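Putative peptidase (Bacteroides fragilis, PDB 5DYN) is a cysteine protease of the clostripain (C11) family, here its C-terminal part, and probably cleaves and so activates the B. fragilis toxin. Local coordinates at residues G48-S53 with V111-M116; K128-Y133 with Y165-G170. All blocks are in the same frame, centred on the assembly; numbering follows the deposited sequence.

Contact 1: residues G48-S53 with V111-M116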
# COMPACT_ATOMS: atom_id res chain seq x y z
N GLY B 48 1.49 11.89 4.13
CA GLY B 48 0.07 12.00 3.87
C GLY B 48 -0.77 11.71 5.09
O GLY B 48 -0.25 11.54 6.19
N SER B 49 -2.08 11.64 4.87
CA SER B 49 -3.01 11.42 5.96
C SER B 49 -3.43 9.95 6.07
O SER B 49 -3.51 9.41 7.17
CB SER B 49 -4.24 12.31 5.79
OG SER B 49 -3.86 13.65 5.56
N TYR B 50 -3.70 9.32 4.93
CA TYR B 50 -4.19 7.94 4.94
C TYR B 50 -3.42 7.01 4.02
O TYR B 50 -3.07 7.37 2.90
CB TYR B 50 -5.68 7.92 4.57
CG TYR B 50 -6.53 8.70 5.54
CD1 TYR B 50 -6.92 8.15 6.76
CD2 TYR B 50 -6.95 9.99 5.25
CE1 TYR B 50 -7.69 8.85 7.65
CE2 TYR B 50 -7.72 10.71 6.14
CZ TYR B 50 -8.09 10.14 7.34
OH TYR B 50 -8.87 10.84 8.23
N LEU B 51 -3.15 5.80 4.52
CA LEU B 51 -2.50 4.76 3.74
C LEU B 51 -3.53 3.72 3.29
O LEU B 51 -4.23 3.14 4.11
CB LEU B 51 -1.39 4.08 4.55
CG LEU B 51 -0.69 2.90 3.87
CD1 LEU B 51 0.14 3.38 2.69
CD2 LEU B 51 0.16 2.12 4.85
N ILE B 52 -3.61 3.50 1.98
CA ILE B 52 -4.60 2.58 1.43
C ILE B 52 -3.95 1.45 0.64
O ILE B 52 -3.31 1.70 -0.39
CB ILE B 52 -5.59 3.32 0.51
CG1 ILE B 52 -6.05 4.63 1.15
CG2 ILE B 52 -6.78 2.42 0.17
CD1 ILE B 52 -6.78 5.55 0.20
N SER B 53 -4.12 0.22 1.12
CA SER B 53 -3.58 -0.95 0.44
C SER B 53 -4.10 -2.23 1.09
O SER B 53 -5.06 -2.19 1.87
CB SER B 53 -2.04 -0.94 0.48
OG SER B 53 -1.50 -1.95 -0.35
N VAL B 111 -9.09 -4.82 1.77
CA VAL B 111 -8.56 -3.46 1.73
C VAL B 111 -8.63 -2.80 3.10
O VAL B 111 -9.65 -2.90 3.80
CB VAL B 111 -9.33 -2.58 0.71
CG1 VAL B 111 -8.73 -1.18 0.65
CG2 VAL B 111 -9.31 -3.22 -0.67
N GLY B 112 -7.56 -2.12 3.49
CA GLY B 112 -7.54 -1.39 4.74
C GLY B 112 -7.10 0.06 4.55
O GLY B 112 -6.35 0.37 3.63
N VAL B 113 -7.58 0.94 5.42
CA VAL B 113 -7.12 2.32 5.42
C VAL B 113 -6.59 2.69 6.80
O VAL B 113 -7.27 2.52 7.81
CB VAL B 113 -8.23 3.31 5.03
CG1 VAL B 113 -7.67 4.72 4.96
CG2 VAL B 113 -8.82 2.92 3.69
N ALA B 114 -5.36 3.21 6.84
CA ALA B 114 -4.72 3.56 8.09
C ALA B 114 -4.56 5.07 8.24
O ALA B 114 -4.14 5.75 7.31
CB ALA B 114 -3.36 2.87 8.19
N LYS B 115 -4.91 5.58 9.42
CA LYS B 115 -4.72 7.00 9.72
C LYS B 115 -3.27 7.25 10.13
O LYS B 115 -2.84 6.83 11.20
CB LYS B 115 -5.69 7.44 10.82
CG LYS B 115 -5.75 8.95 11.03
CD LYS B 115 -6.90 9.33 11.96
CE LYS B 115 -7.07 10.84 12.03
NZ LYS B 115 -8.30 11.25 12.78
N MET B 116 -2.53 7.93 9.27
CA MET B 116 -1.09 8.13 9.46
C MET B 116 -0.74 8.91 10.72
O MET B 116 0.29 8.66 11.35
CB MET B 116 -0.50 8.85 8.24
CG MET B 116 -0.60 8.08 6.94
SD MET B 116 0.60 6.75 6.84
CE MET B 116 1.05 6.85 5.11

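Contact 2: residues K128-Y133 with Y165-G170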
# COMPACT_ATOMS: atom_id res chain seq x y z
N LYS B 128 5.37 0.08 24.98
CA LYS B 128 4.99 -0.27 26.34
C LYS B 128 4.73 -1.77 26.47
O LYS B 128 4.67 -2.31 27.57
CB LYS B 128 3.74 0.51 26.77
CG LYS B 128 3.91 2.03 26.79
CD LYS B 128 2.61 2.73 27.17
CE LYS B 128 2.88 4.17 27.61
NZ LYS B 128 1.63 4.87 28.06
N VAL B 129 4.57 -2.44 25.34
CA VAL B 129 4.21 -3.85 25.32
C VAL B 129 5.40 -4.77 25.03
O VAL B 129 5.70 -5.68 25.81
CB VAL B 129 3.12 -4.14 24.28
CG1 VAL B 129 2.86 -5.63 24.17
CG2 VAL B 129 1.84 -3.38 24.63
N LEU B 130 6.06 -4.53 23.91
CA LEU B 130 7.07 -5.44 23.36
C LEU B 130 8.21 -5.85 24.31
O LEU B 130 8.48 -7.04 24.46
CB LEU B 130 7.66 -4.85 22.08
CG LEU B 130 7.03 -5.32 20.77
CD1 LEU B 130 5.52 -5.45 20.89
CD2 LEU B 130 7.40 -4.38 19.63
N PRO B 131 8.90 -4.88 24.96
CA PRO B 131 9.99 -5.32 25.83
C PRO B 131 9.49 -6.13 27.02
O PRO B 131 10.17 -7.04 27.50
CB PRO B 131 10.62 -4.01 26.31
CG PRO B 131 10.13 -2.96 25.36
CD PRO B 131 8.77 -3.41 24.95
N ARG B 132 8.29 -5.80 27.46
CA ARG B 132 7.69 -6.38 28.65
C ARG B 132 7.23 -7.83 28.43
O ARG B 132 7.23 -8.63 29.36
CB ARG B 132 6.51 -5.51 29.09
CG ARG B 132 5.86 -5.88 30.41
CD ARG B 132 5.02 -4.71 30.90
NE ARG B 132 3.94 -5.11 31.79
CZ ARG B 132 2.99 -4.29 32.22
NH1 ARG B 132 2.99 -3.02 31.85
NH2 ARG B 132 2.04 -4.74 33.03
N TYR B 133 6.85 -8.15 27.20
CA TYR B 133 6.30 -9.47 26.90
C TYR B 133 7.17 -10.29 25.97
O TYR B 133 6.82 -11.41 25.60
CB TYR B 133 4.90 -9.33 26.31
CG TYR B 133 3.86 -8.89 27.31
CD1 TYR B 133 3.60 -7.54 27.52
CD2 TYR B 133 3.16 -9.82 28.07
CE1 TYR B 133 2.66 -7.13 28.44
CE2 TYR B 133 2.22 -9.42 29.00
CZ TYR B 133 1.98 -8.07 29.18
OH TYR B 133 1.04 -7.66 30.10
N TYR B 165 -2.11 -9.37 20.79
CA TYR B 165 -3.08 -10.14 21.56
C TYR B 165 -2.49 -11.46 22.05
O TYR B 165 -2.73 -11.88 23.18
CB TYR B 165 -4.33 -10.40 20.73
CG TYR B 165 -5.44 -11.10 21.48
CD1 TYR B 165 -6.40 -10.36 22.17
CD2 TYR B 165 -5.53 -12.48 21.51
CE1 TYR B 165 -7.42 -10.99 22.86
CE2 TYR B 165 -6.54 -13.12 22.20
CZ TYR B 165 -7.48 -12.37 22.87
OH TYR B 165 -8.49 -12.99 23.56
N GLN B 166 -1.72 -12.10 21.18
CA GLN B 166 -1.11 -13.39 21.50
C GLN B 166 -0.12 -13.27 22.65
O GLN B 166 -0.20 -14.01 23.63
CB GLN B 166 -0.41 -13.95 20.26
CG GLN B 166 0.07 -15.39 20.39
CD GLN B 166 -1.01 -16.39 20.05
OE1 GLN B 166 -2.15 -16.27 20.49
NE2 GLN B 166 -0.66 -17.40 19.26
N ILE B 167 0.81 -12.33 22.54
CA ILE B 167 1.89 -12.20 23.51
C ILE B 167 1.43 -11.62 24.84
O ILE B 167 2.09 -11.78 25.86
CB ILE B 167 3.04 -11.34 22.95
CG1 ILE B 167 2.60 -9.89 22.78
CG2 ILE B 167 3.54 -11.91 21.63
CD1 ILE B 167 3.71 -8.98 22.30
N THR B 168 0.29 -10.94 24.83
CA THR B 168 -0.27 -10.39 26.06
C THR B 168 -1.43 -11.25 26.57
O THR B 168 -2.06 -10.91 27.57
CB THR B 168 -0.77 -8.95 25.88
OG1 THR B 168 -1.87 -8.93 24.96
CG2 THR B 168 0.34 -8.05 25.37
N ALA B 169 -1.72 -12.34 25.86
CA ALA B 169 -2.83 -13.22 26.18
C ALA B 169 -4.13 -12.44 26.34
O ALA B 169 -5.01 -12.83 27.11
CB ALA B 169 -2.53 -14.01 27.45
N GLY B 170 -4.24 -11.33 25.61
CA GLY B 170 -5.41 -10.48 25.67
C GLY B 170 -5.70 -9.89 27.04
O GLY B 170 -6.86 -9.69 27.39

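Contact 1: residues G48-S53 with V111-M116
Strands 50-53 and 111-115 are antiparallel neighbours inside the mixed five-stranded sheet of this clostripain-family fold, their axes 4.6 Å apart. Leu51 and Ala114 form a hydrogen-bonded pair: Leu51 N to Ala114 O and Ala114 N to Leu51 O are both 3.0 Å, each donor lying in the plane of the carbonyl it meets. Ser53 pairs with Gly112 through a nearly straight bond from Gly112 N to Ser53 O, whereas the return bond from Ser53 N to Gly112 O is weak. Beyond the other end of the ladder, Met116 N reaches Ser49 O at 2.7 Å.

On one face Tyr50, Ile52, Val113 and Lys115 meet. The CB of Tyr50 rests on Val113 CG1 at 3.8 Å, while its ring lies alongside the extended Lys115 chain, Tyr50 CE1 3.9 Å from Lys115 CG, both pointing the same way. A tyrosine and a lysine suit this partly exposed end, since their apolar stems pack together while OH and NZ lie at the far ends, beyond this contact. Beta-branched Ile52 and Val113 suit the buried middle, methyl against methyl. On the reverse face the unbranched, flexible thioether of Met116 bends at chi2 (-76°) and again at chi3, so that SD and CE lie against Leu51 CB, CE at 3.7 Å.

Beyond this pair, strand 25-31 pairs in parallel with the other edge of 50-53, and strand 185-196 continues the sheet past 111-115. Helix 78-92 packs over the face of Ile52 and Val113, Ala79 and Ala83 allowing close approach; Ser53 OG bonds to Phe30 O.

Contact 2: residues K128-Y133 with Y165-G170
Thr168 holds OG1 between its backbone N and carbonyl carbon (chi1 65°), which turns the hydroxyl back to Ile164 O of helix 160-167 and presents CG2 to Tyr133. Threonine serves well here, with one branch for each task. The methyl sits almost squarely over the tyrosine ring, 3.9 Å from the centroid and 9° off the normal, a CH-pi contact: the flat, electron-rich face accepts the methyl, while the tyrosine hydroxyl remains available to Asp173. The same CG2 touches Val129 CG1 at 3.7 Å, the two side chains crossing at about a right angle.

Ile167, with CG1 in the corresponding torsion (chi1 67°), sends CD1 among Val129 CG1, Leu130 CD1 and Tyr133 CB, the nearest being Val129 CG1 at 3.9 Å. Ile167 O lies oblique to the ring, 3.1 Å from Tyr133 CD2; no hydrogen bond crosses between the segments. Helix 160-167 ends in a Schellman motif, Ala169 taking its positive phi; Gly170 follows with positive phi too, easy for glycine, and a CB there would run into the Tyr165 ring.

Helix 172-182 follows at once, its Trp177 touching Val129 and its Tyr174 touching Thr168. Asp173 takes the Tyr133 hydroxyl and a salt bridge from Arg132, tying short helix 130-133 to this corner.

How the contacts relate
Contact 1 belongs to the central sheet, its centre about 9 Å from the centre of the chain; the centre of contact 2 is about 19 Å from it, toward the periphery, yet its touching residues are buried or partly exposed. They share no element: their centres are about 25 Å apart, their nearest atoms about 17 Å, and contact 1 closes before contact 2 opens along the chain. Regular backbone hydrogen bonding carries contact 1, with side chains projecting from both faces, and it buries more than twice the surface of contact 2. Contact 2 depends on methyl groups and one aromatic ring instead; the polar ends of Tyr133 and Thr168 bond to Asp173 and Ile164 rather than across it.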